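Side-chain contact in bacterial leucyl aminopeptidase (Legionella pneumophila, PDB 6ESL), which probably removes leucine and other amino acids from the N-termini of peptides, as a secreted zinc-dependent aminopeptidase of the M28 family: residues T35-I40 with S54-T59. Sequence-based numbering, arbitrary orientation.
Sequences TVPHKI and SSDVET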
# COMPACT_ATOMS: atom_id res chain seq x y z
N THR B 35 4.50 28.23 20.94
CA THR B 35 4.71 29.49 21.67
C THR B 35 6.00 29.61 22.49
O THR B 35 6.27 30.67 23.06
CB THR B 35 3.55 29.82 22.63
OG1 THR B 35 3.47 28.82 23.65
CG2 THR B 35 2.24 29.87 21.84
N VAL B 36 6.82 28.56 22.57
CA VAL B 36 8.18 28.75 23.07
C VAL B 36 8.95 29.70 22.11
O VAL B 36 8.66 29.78 20.89
CB VAL B 36 8.93 27.39 23.29
CG1 VAL B 36 8.09 26.37 24.11
CG2 VAL B 36 9.31 26.74 22.01
N PRO B 37 9.95 30.40 22.63
CA PRO B 37 10.83 31.17 21.74
C PRO B 37 11.50 30.32 20.65
O PRO B 37 11.91 29.17 20.90
CB PRO B 37 11.89 31.75 22.70
CG PRO B 37 11.34 31.62 24.10
CD PRO B 37 10.32 30.51 24.05
N HIS B 38 11.52 30.83 19.43
CA HIS B 38 12.05 30.09 18.30
C HIS B 38 12.34 31.01 17.13
O HIS B 38 11.67 32.03 16.97
CB HIS B 38 11.10 28.92 17.86
CG HIS B 38 9.76 29.36 17.35
ND1 HIS B 38 8.80 29.95 18.15
CD2 HIS B 38 9.23 29.29 16.10
CE1 HIS B 38 7.74 30.25 17.42
NE2 HIS B 38 7.97 29.85 16.17
N LYS B 39 13.34 30.68 16.32
CA LYS B 39 13.67 31.41 15.14
C LYS B 39 13.33 30.57 13.98
O LYS B 39 13.64 29.40 13.98
CB LYS B 39 15.18 31.71 15.02
CG LYS B 39 15.77 32.64 16.01
CD LYS B 39 17.30 32.84 15.80
CE LYS B 39 17.87 33.82 16.83
NZ LYS B 39 19.33 34.10 16.77
N ILE B 40 12.74 31.17 12.97
CA ILE B 40 12.45 30.48 11.74
C ILE B 40 13.72 30.54 10.91
O ILE B 40 14.21 31.62 10.67
CB ILE B 40 11.33 31.12 10.93
CG1 ILE B 40 10.10 31.50 11.79
CG2 ILE B 40 10.96 30.24 9.76
CD1 ILE B 40 9.60 30.41 12.69
N SER B 54 17.44 23.70 23.55
CA SER B 54 17.25 22.27 23.84
C SER B 54 16.36 22.00 25.03
O SER B 54 15.72 20.99 25.11
CB SER B 54 18.55 21.50 23.97
OG SER B 54 19.26 21.93 25.08
N SER B 55 16.37 22.90 25.98
CA SER B 55 15.55 22.83 27.14
C SER B 55 14.05 22.96 26.83
O SER B 55 13.26 22.76 27.67
CB SER B 55 15.97 23.94 28.11
OG SER B 55 15.76 25.18 27.54
N ASP B 56 13.69 23.39 25.63
CA ASP B 56 12.29 23.56 25.23
C ASP B 56 11.78 22.44 24.33
O ASP B 56 10.59 22.47 23.97
CB ASP B 56 12.10 24.95 24.51
CG ASP B 56 12.21 26.10 25.40
OD1 ASP B 56 11.90 26.04 26.60
OD2 ASP B 56 12.63 27.20 24.94
N VAL B 57 12.62 21.47 23.94
CA VAL B 57 12.24 20.43 23.00
C VAL B 57 11.13 19.55 23.55
O VAL B 57 10.25 19.19 22.81
CB VAL B 57 13.47 19.61 22.54
CG1 VAL B 57 13.12 18.37 21.81
CG2 VAL B 57 14.40 20.48 21.67
N GLU B 58 11.22 19.15 24.77
CA GLU B 58 10.22 18.27 25.40
C GLU B 58 8.83 18.96 25.46
O GLU B 58 7.79 18.33 25.28
CB GLU B 58 10.67 17.93 26.86
CG GLU B 58 9.94 16.70 27.38
CD GLU B 58 10.67 16.03 28.51
OE1 GLU B 58 10.29 16.36 29.63
OE2 GLU B 58 11.60 15.20 28.26
N THR B 59 8.84 20.24 25.69
CA THR B 59 7.65 21.09 25.58
C THR B 59 6.99 20.94 24.23
O THR B 59 5.72 20.75 24.17
CB THR B 59 7.95 22.52 25.95
OG1 THR B 59 8.33 22.56 27.32
CG2 THR B 59 6.76 23.41 25.77
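With its CG1 branch turned beside the backbone N (chi1 -50°), Val36 presents one methyl to Thr59, whose own methyl lies opposite its backbone N because chi1 is -64°. The two methyls meet as the side chains slide past each other in opposite senses, Val36 CG1 lying 3.6 Å from Thr59 CG2, the closest approach between the segments. Threonine suits this exposed place on a helix, since its methyl can pack on the valine while its hydroxyl sits on another branch. The branched valine has a second methyl for Asp56, whose side chain also runs antiparallel to it, with Val36 CG2 4.2 Å from Asp56 CB. Aspartate fits a partly exposed place: its CB packs on the valine, and Asp56 OD2 lies 4.1 Å from Pro37 CD, the two side chains crossing nearly at right angles. No hydrogen bond joins the segments; the contact is van der Waals packing at the surface.

Here the loop leading into edge strand 39-43 of a four-stranded antiparallel sheet leans on the start of helix 57-67, which follows the neighbouring strand 47-53 through a 3-10 turn at 54-56. This small N-terminal unit lies far from the zinc site of its own chain, but Ser54 O accepts a hydrogen bond from Arg258 NH2 of the second subunit, next in sequence to the zinc ligand Glu257. Within the loop, His38 ND1 donates to Val36 O at 2.7 Å, folding the imidazole back beside the backbone, while the ring of Pro37 fixes phi in an extended stretch. On the helix side, Glu58 hydrogen-bonds through OE2 to the backbone N of Asp214 of the second subunit.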